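Long-range contacts in shikimate dehydrogenase (NADP(+)) (Thermus thermophilus, PDB 2D5C), which catalyses the reversible NADPH-linked reduction of 3-dehydroshikimate to shikimate, a step of the chorismate pathway that leads to the aromatic amino acids: residues A5-P10 and R55-T60; A18-A23 and S251-A256; T38-L43 and L61-A66; P102-A107 and F133-A138; E184-S189 and Y207-T212. All coordinates share one frame; numbering follows the deposited sequence.

Interaction 1 of 5, residues A5-P10 and R55-T60. With SKM ((3R,4S,5R)-3,4,5-trihydroxycyclohex-1-ene-1-carboxylic acid), chain E.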
# COMPACT_ATOMS: atom_id res chain seq x y z
N ALA A 5 9.47 9.30 6.02
CA ALA A 5 10.83 9.81 5.93
C ALA A 5 11.28 9.96 4.48
O ALA A 5 10.70 9.35 3.59
CB ALA A 5 11.80 8.88 6.67
N VAL A 6 12.28 10.81 4.27
CA VAL A 6 12.86 10.98 2.94
C VAL A 6 14.27 10.43 3.13
O VAL A 6 15.00 10.86 4.02
CB VAL A 6 12.92 12.47 2.48
CG1 VAL A 6 13.74 13.31 3.47
CG2 VAL A 6 13.54 12.55 1.08
N LEU A 7 14.64 9.45 2.31
CA LEU A 7 15.95 8.83 2.38
C LEU A 7 16.82 9.30 1.22
O LEU A 7 16.35 9.38 0.08
CB LEU A 7 15.82 7.30 2.33
CG LEU A 7 14.86 6.64 3.31
CD1 LEU A 7 14.82 5.14 3.05
CD2 LEU A 7 15.29 6.92 4.74
N GLY A 8 18.08 9.60 1.51
CA GLY A 8 18.97 10.06 0.46
C GLY A 8 20.26 10.64 1.00
O GLY A 8 20.62 10.44 2.16
N HIS A 9 20.96 11.36 0.13
CA HIS A 9 22.22 11.97 0.51
C HIS A 9 22.62 12.97 -0.56
O HIS A 9 22.93 12.59 -1.70
CB HIS A 9 23.30 10.90 0.64
CG HIS A 9 24.63 11.45 1.06
ND1 HIS A 9 24.85 11.98 2.31
CD2 HIS A 9 25.79 11.60 0.37
CE1 HIS A 9 26.09 12.43 2.38
NE2 HIS A 9 26.68 12.21 1.22
N PRO A 10 22.63 14.27 -0.22
CA PRO A 10 22.29 14.83 1.09
C PRO A 10 20.79 15.06 1.24
O PRO A 10 20.09 15.34 0.26
CB PRO A 10 23.08 16.13 1.10
CG PRO A 10 22.90 16.59 -0.30
CD PRO A 10 23.13 15.33 -1.12
N ARG A 55 5.68 3.69 7.50
CA ARG A 55 4.54 3.39 6.64
C ARG A 55 4.94 3.65 5.19
O ARG A 55 4.45 3.00 4.27
CB ARG A 55 3.35 4.27 6.99
CG ARG A 55 2.24 4.29 5.95
CD ARG A 55 1.55 2.94 5.80
NE ARG A 55 0.35 3.06 4.98
CZ ARG A 55 -0.50 2.06 4.75
NH1 ARG A 55 -0.30 0.86 5.28
NH2 ARG A 55 -1.57 2.27 3.98
N GLY A 56 5.82 4.62 5.00
CA GLY A 56 6.28 4.96 3.66
C GLY A 56 7.45 5.91 3.71
O GLY A 56 7.71 6.56 4.72
N VAL A 57 8.19 5.97 2.61
CA VAL A 57 9.33 6.87 2.53
C VAL A 57 9.46 7.35 1.11
O VAL A 57 8.99 6.70 0.18
CB VAL A 57 10.68 6.19 2.91
CG1 VAL A 57 10.66 5.71 4.34
CG2 VAL A 57 10.99 5.04 1.94
N ASN A 58 10.05 8.53 0.97
CA ASN A 58 10.34 9.09 -0.34
C ASN A 58 11.82 8.78 -0.52
O ASN A 58 12.55 8.65 0.47
CB ASN A 58 10.11 10.60 -0.36
CG ASN A 58 8.66 10.96 -0.60
OD1 ASN A 58 8.09 11.82 0.09
ND2 ASN A 58 8.04 10.31 -1.59
N LEU A 59 12.25 8.62 -1.77
CA LEU A 59 13.65 8.34 -2.05
C LEU A 59 14.18 9.44 -2.93
O LEU A 59 13.50 9.90 -3.85
CB LEU A 59 13.81 7.00 -2.78
CG LEU A 59 13.35 5.71 -2.12
CD1 LEU A 59 13.71 4.54 -3.02
CD2 LEU A 59 14.00 5.54 -0.75
N THR A 60 15.41 9.87 -2.66
CA THR A 60 16.04 10.91 -3.45
C THR A 60 17.46 10.41 -3.78
O THR A 60 17.80 9.27 -3.46
CB THR A 60 16.08 12.25 -2.65
OG1 THR A 60 16.16 13.36 -3.55
CG2 THR A 60 17.26 12.28 -1.69
O12 SKM E . 11.02 12.66 -5.83
C8 SKM E . 11.27 13.62 -4.80
C6 SKM E . 11.41 12.90 -3.43
O7 SKM E . 10.21 12.18 -3.16
C5 SKM E . 11.68 13.91 -2.28
C4 SKM E . 12.61 15.05 -2.69
C1 SKM E . 13.11 15.95 -1.62
O2 SKM E . 12.74 15.73 -0.34
O3 SKM E . 13.86 16.88 -1.88
C10 SKM E . 12.99 15.28 -3.95
C9 SKM E . 12.56 14.43 -5.13
O11 SKM E . 13.63 13.52 -5.45

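Interaction 2 of 5, residues A18-A23 and S251-A256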
# COMPACT_ATOMS: atom_id res chain seq x y z
N ALA A 18 8.97 19.65 5.90
CA ALA A 18 8.08 20.79 6.08
C ALA A 18 6.76 20.62 5.34
O ALA A 18 5.69 20.94 5.86
CB ALA A 18 8.78 22.08 5.62
N MET A 19 6.82 20.10 4.12
CA MET A 19 5.60 19.91 3.34
C MET A 19 4.66 18.89 3.97
O MET A 19 3.45 19.10 4.03
CB MET A 19 5.91 19.41 1.93
CG MET A 19 6.57 20.41 1.01
SD MET A 19 6.47 19.79 -0.68
CE MET A 19 7.57 18.36 -0.62
N HIS A 20 5.22 17.77 4.41
CA HIS A 20 4.33 16.74 4.94
C HIS A 20 3.92 17.02 6.39
O HIS A 20 2.89 16.55 6.87
CB HIS A 20 5.06 15.40 4.85
CG HIS A 20 5.10 14.94 3.41
ND1 HIS A 20 6.12 15.26 2.57
CD2 HIS A 20 4.17 14.16 2.72
CE1 HIS A 20 5.80 14.68 1.39
NE2 HIS A 20 4.64 14.02 1.45
N ALA A 21 4.66 17.84 7.12
CA ALA A 21 4.23 18.22 8.46
C ALA A 21 2.92 18.96 8.22
O ALA A 21 1.94 18.77 8.95
CB ALA A 21 5.26 19.14 9.11
N PHE A 22 2.89 19.79 7.18
CA PHE A 22 1.68 20.52 6.83
C PHE A 22 0.60 19.51 6.44
O PHE A 22 -0.54 19.61 6.86
CB PHE A 22 1.92 21.45 5.63
CG PHE A 22 0.65 21.88 4.96
CD1 PHE A 22 -0.18 22.83 5.54
CD2 PHE A 22 0.22 21.26 3.78
CE1 PHE A 22 -1.41 23.16 4.98
CE2 PHE A 22 -1.01 21.57 3.21
CZ PHE A 22 -1.82 22.53 3.81
N ALA A 23 0.97 18.54 5.60
CA ALA A 23 0.00 17.55 5.15
C ALA A 23 -0.69 16.87 6.33
O ALA A 23 -1.92 16.78 6.38
CB ALA A 23 0.70 16.49 4.26
N SER A 251 -1.24 22.97 -3.05
CA SER A 251 -0.85 24.37 -2.93
C SER A 251 -0.39 24.66 -1.51
O SER A 251 0.52 25.47 -1.29
CB SER A 251 -2.03 25.28 -3.30
OG SER A 251 -2.35 25.15 -4.68
N GLY A 252 -1.02 24.01 -0.54
CA GLY A 252 -0.63 24.21 0.85
C GLY A 252 0.76 23.65 1.08
O GLY A 252 1.57 24.24 1.79
N MET A 253 1.04 22.50 0.48
CA MET A 253 2.35 21.91 0.62
C MET A 253 3.41 22.76 -0.08
O MET A 253 4.55 22.84 0.37
CB MET A 253 2.35 20.48 0.06
CG MET A 253 1.51 19.53 0.91
SD MET A 253 1.41 17.84 0.25
CE MET A 253 3.11 17.36 0.44
N GLU A 254 3.04 23.39 -1.19
CA GLU A 254 3.99 24.22 -1.92
C GLU A 254 4.37 25.40 -1.05
O GLU A 254 5.55 25.72 -0.88
CB GLU A 254 3.37 24.73 -3.22
CG GLU A 254 4.40 25.32 -4.18
CD GLU A 254 3.75 26.05 -5.34
OE1 GLU A 254 2.76 25.53 -5.89
OE2 GLU A 254 4.25 27.14 -5.69
N GLU A 255 3.35 26.04 -0.48
CA GLU A 255 3.54 27.18 0.40
C GLU A 255 4.44 26.83 1.58
O GLU A 255 5.29 27.63 1.99
CB GLU A 255 2.19 27.68 0.91
CG GLU A 255 2.27 28.88 1.84
CD GLU A 255 3.15 29.99 1.28
OE1 GLU A 255 3.03 30.28 0.07
OE2 GLU A 255 3.94 30.57 2.06
N ALA A 256 4.27 25.62 2.11
CA ALA A 256 5.06 25.16 3.24
C ALA A 256 6.54 24.98 2.87
O ALA A 256 7.42 25.23 3.69
CB ALA A 256 4.49 23.84 3.76

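Interaction 3 of 5, residues T38-L43 and L61-A66. With SKM ((3R,4S,5R)-3,4,5-trihydroxycyclohex-1-ene-1-carboxylic acid), chain E.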
# COMPACT_ATOMS: atom_id res chain seq x y z
N THR A 38 20.97 8.76 3.99
CA THR A 38 21.20 7.38 3.57
C THR A 38 22.07 7.28 2.33
O THR A 38 21.63 7.58 1.22
CB THR A 38 19.85 6.67 3.28
OG1 THR A 38 19.04 6.68 4.46
CG2 THR A 38 20.09 5.22 2.86
N PRO A 39 23.34 6.89 2.51
CA PRO A 39 24.26 6.76 1.38
C PRO A 39 23.93 5.45 0.66
O PRO A 39 23.43 4.52 1.27
CB PRO A 39 25.64 6.70 2.04
CG PRO A 39 25.43 7.46 3.32
CD PRO A 39 24.10 6.93 3.78
N LEU A 40 24.24 5.39 -0.63
CA LEU A 40 23.95 4.19 -1.41
C LEU A 40 24.28 2.86 -0.71
O LEU A 40 23.45 1.95 -0.65
CB LEU A 40 24.70 4.27 -2.75
CG LEU A 40 23.90 3.91 -4.02
CD1 LEU A 40 24.81 4.13 -5.22
CD2 LEU A 40 23.39 2.47 -3.99
N GLU A 41 25.48 2.78 -0.13
CA GLU A 41 25.89 1.54 0.54
C GLU A 41 25.00 1.22 1.74
O GLU A 41 24.93 0.07 2.18
CB GLU A 41 27.36 1.64 0.97
CG GLU A 41 28.20 0.39 0.64
CD GLU A 41 28.59 0.33 -0.83
OE1 GLU A 41 28.10 1.16 -1.62
OE2 GLU A 41 29.39 -0.56 -1.20
N ALA A 42 24.32 2.23 2.27
CA ALA A 42 23.45 2.03 3.42
C ALA A 42 22.01 1.68 3.03
O ALA A 42 21.22 1.25 3.88
CB ALA A 42 23.45 3.28 4.31
N LEU A 43 21.68 1.85 1.76
CA LEU A 43 20.33 1.58 1.25
C LEU A 43 19.72 0.22 1.62
O LEU A 43 18.59 0.16 2.11
CB LEU A 43 20.29 1.77 -0.27
CG LEU A 43 18.91 1.69 -0.95
CD1 LEU A 43 17.95 2.71 -0.33
CD2 LEU A 43 19.05 1.96 -2.44
N LEU A 61 18.28 11.24 -4.42
CA LEU A 61 19.64 10.83 -4.77
C LEU A 61 20.40 10.27 -3.58
O LEU A 61 20.26 10.76 -2.45
CB LEU A 61 20.46 12.00 -5.31
CG LEU A 61 20.14 12.63 -6.67
CD1 LEU A 61 18.84 13.39 -6.60
CD2 LEU A 61 21.29 13.55 -7.03
N PRO A 62 21.22 9.24 -3.81
CA PRO A 62 21.44 8.58 -5.11
C PRO A 62 20.84 7.18 -4.99
O PRO A 62 21.47 6.19 -5.36
CB PRO A 62 22.96 8.53 -5.18
CG PRO A 62 23.29 8.11 -3.77
CD PRO A 62 22.34 8.93 -2.89
N LEU A 63 19.61 7.12 -4.49
CA LEU A 63 18.96 5.84 -4.24
C LEU A 63 17.80 5.41 -5.15
O LEU A 63 17.39 4.26 -5.09
CB LEU A 63 18.45 5.83 -2.80
CG LEU A 63 19.43 6.32 -1.72
CD1 LEU A 63 18.69 6.49 -0.41
CD2 LEU A 63 20.58 5.34 -1.58
N LYS A 64 17.30 6.32 -5.98
CA LYS A 64 16.14 6.00 -6.82
C LYS A 64 16.22 4.83 -7.79
O LYS A 64 15.22 4.15 -8.01
CB LYS A 64 15.69 7.24 -7.59
CG LYS A 64 15.11 8.35 -6.71
CD LYS A 64 14.50 9.43 -7.59
CE LYS A 64 13.87 10.54 -6.77
NZ LYS A 64 13.43 11.63 -7.67
N GLU A 65 17.39 4.58 -8.36
CA GLU A 65 17.52 3.47 -9.30
C GLU A 65 17.91 2.19 -8.60
O GLU A 65 17.39 1.12 -8.91
CB GLU A 65 18.56 3.80 -10.37
CG GLU A 65 18.28 5.07 -11.17
CD GLU A 65 18.35 6.33 -10.32
OE1 GLU A 65 19.28 6.46 -9.50
OE2 GLU A 65 17.46 7.20 -10.49
N ALA A 66 18.83 2.29 -7.65
CA ALA A 66 19.28 1.12 -6.92
C ALA A 66 18.19 0.48 -6.08
O ALA A 66 18.25 -0.71 -5.77
CB ALA A 66 20.46 1.49 -6.04
O12 SKM E . 11.02 12.66 -5.83
C8 SKM E . 11.27 13.62 -4.80
C6 SKM E . 11.41 12.90 -3.43
O7 SKM E . 10.21 12.18 -3.16
C5 SKM E . 11.68 13.91 -2.28
C4 SKM E . 12.61 15.05 -2.69
C1 SKM E . 13.11 15.95 -1.62
O2 SKM E . 12.74 15.73 -0.34
O3 SKM E . 13.86 16.88 -1.88
C10 SKM E . 12.99 15.28 -3.95
C9 SKM E . 12.56 14.43 -5.13
O11 SKM E . 13.63 13.52 -5.45

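Interaction 4 of 5, residues P102-A107 and F133-A138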
# COMPACT_ATOMS: atom_id res chain seq x y z
N PRO A 102 3.63 11.82 -12.56
CA PRO A 102 2.30 12.43 -12.50
C PRO A 102 2.33 13.81 -11.83
O PRO A 102 1.57 14.71 -12.19
CB PRO A 102 1.47 11.42 -11.71
CG PRO A 102 2.51 10.74 -10.84
CD PRO A 102 3.65 10.55 -11.80
N GLY A 103 3.24 13.98 -10.87
CA GLY A 103 3.37 15.25 -10.18
C GLY A 103 3.77 16.35 -11.15
O GLY A 103 3.30 17.49 -11.08
N PHE A 104 4.66 16.01 -12.07
CA PHE A 104 5.12 16.99 -13.05
C PHE A 104 3.96 17.52 -13.92
O PHE A 104 3.81 18.72 -14.12
CB PHE A 104 6.20 16.36 -13.93
CG PHE A 104 6.73 17.28 -14.98
CD1 PHE A 104 7.65 18.26 -14.66
CD2 PHE A 104 6.29 17.17 -16.29
CE1 PHE A 104 8.13 19.13 -15.63
CE2 PHE A 104 6.76 18.03 -17.27
CZ PHE A 104 7.68 19.01 -16.93
N LEU A 105 3.12 16.62 -14.43
CA LEU A 105 1.99 17.04 -15.25
C LEU A 105 1.00 17.89 -14.44
O LEU A 105 0.47 18.88 -14.96
CB LEU A 105 1.27 15.81 -15.84
CG LEU A 105 2.05 14.99 -16.87
CD1 LEU A 105 1.18 13.84 -17.41
CD2 LEU A 105 2.46 15.90 -18.01
N GLU A 106 0.77 17.54 -13.18
CA GLU A 106 -0.15 18.31 -12.34
C GLU A 106 0.43 19.71 -12.12
O GLU A 106 -0.30 20.70 -12.18
CB GLU A 106 -0.34 17.63 -10.98
CG GLU A 106 -0.90 16.20 -11.03
CD GLU A 106 -2.40 16.15 -11.31
OE1 GLU A 106 -3.02 15.13 -10.96
OE2 GLU A 106 -2.95 17.12 -11.89
N ALA A 107 1.73 19.78 -11.87
CA ALA A 107 2.41 21.06 -11.65
C ALA A 107 2.32 21.94 -12.90
O ALA A 107 2.09 23.15 -12.80
CB ALA A 107 3.87 20.83 -11.27
N PHE A 133 8.81 10.53 -19.42
CA PHE A 133 7.70 9.58 -19.36
C PHE A 133 6.36 10.30 -19.24
O PHE A 133 5.39 9.97 -19.93
CB PHE A 133 7.88 8.64 -18.17
CG PHE A 133 6.80 7.59 -18.04
CD1 PHE A 133 5.60 7.88 -17.42
CD2 PHE A 133 7.00 6.31 -18.57
CE1 PHE A 133 4.60 6.91 -17.31
CE2 PHE A 133 6.00 5.34 -18.46
CZ PHE A 133 4.81 5.65 -17.83
N ALA A 134 6.31 11.30 -18.38
CA ALA A 134 5.10 12.07 -18.17
C ALA A 134 4.69 12.85 -19.42
O ALA A 134 3.51 12.86 -19.81
CB ALA A 134 5.28 13.02 -17.00
N LEU A 135 5.66 13.51 -20.07
CA LEU A 135 5.35 14.28 -21.27
C LEU A 135 4.92 13.36 -22.40
O LEU A 135 4.11 13.75 -23.24
CB LEU A 135 6.55 15.11 -21.71
CG LEU A 135 6.97 16.21 -20.74
CD1 LEU A 135 8.24 16.86 -21.24
CD2 LEU A 135 5.85 17.23 -20.63
N ARG A 136 5.46 12.14 -22.41
CA ARG A 136 5.09 11.18 -23.46
C ARG A 136 3.64 10.75 -23.22
O ARG A 136 2.83 10.63 -24.15
CB ARG A 136 6.00 9.94 -23.42
CG ARG A 136 5.70 8.95 -24.56
CD ARG A 136 6.41 7.59 -24.41
NE ARG A 136 5.88 6.79 -23.31
CZ ARG A 136 6.05 5.47 -23.20
NH1 ARG A 136 6.74 4.82 -24.13
NH2 ARG A 136 5.54 4.81 -22.17
N GLU A 137 3.31 10.52 -21.95
CA GLU A 137 1.98 10.08 -21.56
C GLU A 137 0.96 11.15 -21.91
O GLU A 137 -0.19 10.85 -22.28
CB GLU A 137 1.95 9.78 -20.07
CG GLU A 137 0.58 9.38 -19.53
CD GLU A 137 0.65 8.88 -18.10
OE1 GLU A 137 1.51 9.38 -17.34
OE2 GLU A 137 -0.16 8.01 -17.72
N ALA A 138 1.38 12.41 -21.80
CA ALA A 138 0.50 13.55 -22.11
C ALA A 138 0.33 13.74 -23.61
O ALA A 138 -0.41 14.63 -24.06
CB ALA A 138 1.06 14.82 -21.48

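Interaction 5 of 5, residues E184-S189 and Y207-T212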
# COMPACT_ATOMS: atom_id res chain seq x y z
N GLU A 184 22.71 24.73 -6.09
CA GLU A 184 23.56 25.52 -5.20
C GLU A 184 24.72 26.21 -5.93
O GLU A 184 25.82 26.33 -5.39
CB GLU A 184 24.12 24.62 -4.07
CG GLU A 184 23.10 23.66 -3.47
CD GLU A 184 22.21 24.28 -2.41
OE1 GLU A 184 21.83 25.46 -2.56
OE2 GLU A 184 21.88 23.58 -1.43
N ASP A 185 24.49 26.64 -7.16
CA ASP A 185 25.52 27.32 -7.93
C ASP A 185 24.88 28.32 -8.90
O ASP A 185 24.59 27.99 -10.06
CB ASP A 185 26.37 26.31 -8.71
CG ASP A 185 27.58 26.95 -9.36
OD1 ASP A 185 27.68 28.20 -9.35
OD2 ASP A 185 28.44 26.22 -9.89
N PRO A 186 24.64 29.56 -8.44
CA PRO A 186 24.02 30.61 -9.26
C PRO A 186 24.79 30.96 -10.53
O PRO A 186 24.26 31.62 -11.43
CB PRO A 186 23.94 31.80 -8.30
CG PRO A 186 23.81 31.14 -6.96
CD PRO A 186 24.83 30.04 -7.05
N SER A 187 26.04 30.50 -10.63
CA SER A 187 26.85 30.80 -11.80
C SER A 187 26.74 29.75 -12.91
O SER A 187 27.25 29.95 -14.01
CB SER A 187 28.33 30.92 -11.41
OG SER A 187 29.00 29.67 -11.51
N ALA A 188 26.07 28.65 -12.62
CA ALA A 188 25.98 27.57 -13.58
C ALA A 188 24.60 27.30 -14.14
O ALA A 188 23.60 27.34 -13.44
CB ALA A 188 26.54 26.29 -12.95
N SER A 189 24.59 27.00 -15.43
CA SER A 189 23.37 26.67 -16.15
C SER A 189 23.71 25.58 -17.15
O SER A 189 24.78 25.59 -17.77
CB SER A 189 22.84 27.91 -16.88
OG SER A 189 21.84 27.55 -17.83
N TYR A 207 15.57 23.54 -7.23
CA TYR A 207 14.93 24.63 -6.50
C TYR A 207 15.83 25.23 -5.40
O TYR A 207 15.35 25.92 -4.50
CB TYR A 207 13.58 24.18 -5.92
CG TYR A 207 13.64 22.95 -5.04
CD1 TYR A 207 14.15 23.02 -3.75
CD2 TYR A 207 13.23 21.71 -5.52
CE1 TYR A 207 14.24 21.88 -2.95
CE2 TYR A 207 13.31 20.57 -4.74
CZ TYR A 207 13.82 20.66 -3.45
OH TYR A 207 13.91 19.53 -2.68
N ARG A 208 17.12 24.94 -5.50
CA ARG A 208 18.13 25.50 -4.59
C ARG A 208 19.31 25.95 -5.43
O ARG A 208 20.14 25.14 -5.84
CB ARG A 208 18.61 24.45 -3.58
CG ARG A 208 17.71 24.25 -2.37
CD ARG A 208 18.40 23.39 -1.31
NE ARG A 208 17.62 23.28 -0.08
CZ ARG A 208 17.38 24.28 0.75
NH1 ARG A 208 17.87 25.49 0.50
NH2 ARG A 208 16.65 24.08 1.84
N PRO A 209 19.40 27.26 -5.71
CA PRO A 209 18.51 28.36 -5.33
C PRO A 209 17.15 28.25 -6.03
O PRO A 209 17.02 27.54 -7.02
CB PRO A 209 19.29 29.58 -5.80
CG PRO A 209 19.95 29.08 -7.05
CD PRO A 209 20.47 27.74 -6.61
N LEU A 210 16.14 28.96 -5.52
CA LEU A 210 14.81 28.90 -6.13
C LEU A 210 14.86 29.46 -7.55
O LEU A 210 14.40 28.82 -8.50
CB LEU A 210 13.79 29.70 -5.30
CG LEU A 210 12.35 29.71 -5.82
CD1 LEU A 210 11.79 28.28 -5.84
CD2 LEU A 210 11.48 30.61 -4.94
N TRP A 211 15.42 30.66 -7.70
CA TRP A 211 15.55 31.26 -9.02
C TRP A 211 16.95 31.03 -9.53
O TRP A 211 17.85 31.85 -9.35
CB TRP A 211 15.21 32.75 -8.95
CG TRP A 211 13.74 32.93 -8.77
CD1 TRP A 211 13.09 33.18 -7.60
CD2 TRP A 211 12.73 32.72 -9.76
NE1 TRP A 211 11.73 33.13 -7.80
CE2 TRP A 211 11.48 32.85 -9.12
CE3 TRP A 211 12.76 32.43 -11.13
CZ2 TRP A 211 10.26 32.71 -9.80
CZ3 TRP A 211 11.54 32.29 -11.81
CH2 TRP A 211 10.32 32.43 -11.14
N THR A 212 17.12 29.87 -10.15
CA THR A 212 18.38 29.42 -10.71
C THR A 212 18.81 30.27 -11.89
O THR A 212 18.03 31.05 -12.42
CB THR A 212 18.22 27.97 -11.21
OG1 THR A 212 17.18 27.92 -12.18
CG2 THR A 212 17.84 27.05 -10.04

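Interaction 1 of 5, residues A5-P10 and R55-T60
Ala5 lies beside Val57 in two neighbouring parallel strands, 2-8 and 56-59, with Ala5 CB 4.1 Å from Val57 CG1. Ala5 O accepts from Asn58 N at 2.8 Å, the donor lying in the carbonyl plane, and the CA-H of Val57 approaches the same oxygen. Val6 shares the opposite face of the sheet with Asn58, the face that meets the substrate. With CG1 at chi1 59°, the other methyl, CG2, stands anti to the backbone N and reaches to 3.6 Å from SKM O2. Asn58 CB comes within 3.2 Å of SKM O7, while Tyr33 OH bonds Asn58 OD1 and the backbone O of Asn85 takes ND2, two bonds that probably fix the rotation of the amide. Strands 31-37 and 56-59, joined through helix 43-53, form a beta-alpha-beta crossover in the substrate-binding domain, with strand 2-8 running parallel between them. Leu7 N gives a straight bond (171°) to Asn58 O. On the face of Ala5, Leu7 CD1 touches Val57 CG2 and, at 3.9 Å, Leu59 CD2. Leu7 O takes the N-H of Thr60 at 2.9 Å, nearly in line with the carbonyl bond. Thr60 CG2 packs 3.5 Å from Gly8 CA, a closeness that suits glycine, since a CB would collide with that methyl. Thr60 OG1, swung opposite its own N (chi1 -156°), hydrogen-bonds SKM O11 at 3.2 Å. A valine in place of Thr60 would probably leave O11 without this hydroxyl partner. His9 takes little part, its ND1 hydrogen-bonded to Asp37 OD1.

Interaction 2 of 5, residues A18-A23 and S251-A256
Met253, Gly252 and Ala256 press on Met19, His20 and Phe22 in a buried apolar helix-helix contact that brings helix 250-260, near the C-terminus, against helix 16-26 of the substrate-binding domain. The axes of the two short segments approach to 8.0 Å, at 137° between their N-to-C directions, well inclined from antiparallel. Met253 acts as a knob in a hole formed by Met19, His20, Phe22 and Ala23. Its chain bends at chi3 (66°), which carries CE over one face of the His20 imidazole, 3.9 Å from the ring centroid, in a CH-pi contact. The same methyl rests 3.8 Å from Met19 CB. Second-shell bonds set the imidazole: His20 ND1 meets Ser16 O, NE2 meets Gly236 O, and the ring stacks with Tyr33. Through this single knob the chain's last helix is brought back to its N-terminal domain, beside helix 229-244, where Met253 touches Ala237 and Met19 touches Leu232. The Phe22 ring lays one face over the backbone of Gly252, with CE2 3.5 Å from Gly252 C, an approach that depends on Gly252 having no CB, which would strike Phe22 CZ. Phe22 CD2 touches Met253 CG at 3.6 Å, and Phe22 CB meets Ala256 CB at 4.0 Å. Met19 CG, for its part, comes to 3.2 Å from Met253 O, a tight approach without a hydrogen bond.

Interaction 3 of 5, residues T38-L43 and L61-A66
Leu40 and Leu63 mark where two irregular backbones come nearest, their CA atoms 6.0 Å apart, and no hydrogen bond joins the segments. Leu63 carries the contact with both methyls. CD1 sits 3.5 Å from Thr38 O and touches Thr38 CG2, the two side chains crossing at about a right angle. Leu63 CD2 lies 3.6 Å from Leu40 CA, also near Thr38 O. Leu43, with CG anti to its N (chi1 -173°), slides past Leu63 in the opposite direction, bringing Leu43 CD2 to 3.8 Å from Leu63 CD2. Trimming Leu63 to an alanine would probably open a gap among Thr38, Leu40 and Leu43 and set the Leu43 methyls free to shift. Ala66 CB meets Leu40 CD2 at 3.7 Å and also touches Leu43 CD2, closing the apolar group, while Pro62, after its cis peptide bond, borders Leu40. Lys64, the catalytic proton acceptor, points away from this packing. Its extended chain delivers NZ to SKM O11 at 2.9 Å and to SKM O12 at 3.2 Å, and Asp100 forms a salt bridge with the same nitrogen. Thr38 OG1 is held by Arg46 and by Trp36 O. The contact thus joins the turn between strand 31-37 and helix 43-53 to the loop after strand 56-59, with Leu7 of strand 2-8 touching both Thr38 and Leu63.

Interaction 4 of 5, residues P102-A107 and F133-A138
Leu105 lies against Ala134 and Ala138, two alanines one helical turn apart, and has the largest share of any residue in the contact. Leu105 CG meets Ala134 CB at 3.8 Å, and Leu105 CD2 meets Ala138 CB at 3.9 Å. Its other methyl, CD1, comes 3.5 Å from Ala134 O, a carbonyl already accepting from Ala138 N at the end of that helix. Leu105 CD1 also loosely borders the carboxylate of the exposed Glu137. Phe104 makes the second meeting point: Leu135 CD2 arrives at the edge of the ring, near its plane, 3.6 Å from Phe104 CE2. The two side chains cross at a slant, with Leu135 CG also near that ring carbon. Ala134 CB fills in beside the ring at 4.3 Å from Phe104 CD2. With CG anti to the backbone N (chi1 180°), Phe104 places CE2 against Leu135. The axes of the two short segments approach to 8.9 Å, at 62° to each other, with Ala134 and Ala138 facing Leu105. No hydrogen bond spans the contact; it is apolar, buried around Phe104, Ala134 and Leu135 and reaching the surface at Glu137. Helix 126-137 follows the glycine-rich NADP(+)-binding turn Gly123-Ala127, as the first helix of a Rossmann domain does, whereas helix 100-110 starts at the shikimate-binding residue Asp100. Behind the pair, Leu135 packs on Ala119 and Val121 of strand 119-122 and on Leu174 of strand 174-177, and Phe104 also touches Val176 of that strand and Met231 of helix 229-244.

Interaction 5 of 5, residues E184-S189 and Y207-T212
Glu184 N donates to Arg208 O at 2.6 Å, the one hydrogen bond between these two loops and an almost straight one (175° at the hydrogen). The Glu184 side chain bends at chi2 (-82°) and lies alongside Arg208, pointing the same way. OE1 rests 3.5 Å from Arg208 CB, and OE2 sits 3.5 Å from Arg208 CD. The opposite charges probably attract weakly, but no salt bridge forms: Glu184 OE2 is 4.5 Å from Arg208 NE and well out of the guanidinium plane, so no N-H points at it. Arg208 NH2 bonds His13 O, and NE too is hydrogen-bonded outside the two loops. The two loops follow strands 174-177 and 201-204, neighbours in the parallel sheet of the Rossmann-type domain, and Tyr207, at the start of the second, belongs to the shikimate site. In 184-189, Asp185 OD1 accepts twice from one face of its carboxylate. Ser187 N reaches it at 3.1 Å, making an Asx turn, and Ser187 OG donates to it at 2.9 Å, on the syn side. Asp185 to Ala188 form a type I beta turn, closed by Ala188 N on Asp185 O at 3.0 Å. Pro186, within that turn, brings its CG to 4.4 Å from CG of Pro209, which follows a cis peptide bond. Thr212 is the N-cap of helix 213-220: its OG1 caps Leu215 N and also bonds Asp204.

How the interactions relate
Interactions 1 and 3 are the closest pair, with centres 9 Å apart. Gly8 O probably bonds Thr38 N, and His9 N probably bonds Leu61 O. Both touch shikimate, interaction 1 through Val6, Asn58 and Thr60 and interaction 3 through the catalytic lysine. Interaction 2 touches interaction 1 where His20 packs on Asn58, and its Met19 side chain is about 6 Å from the substrate. Interaction 4, on the opposite side of the chain's centre from 1 and 3, lies toward the cofactor domain, with the Phe104 side chain about 10 Å from shikimate. Interaction 5 carries Tyr207 of the shikimate site, with the side chain of Arg208 about 8 Å from the ligand.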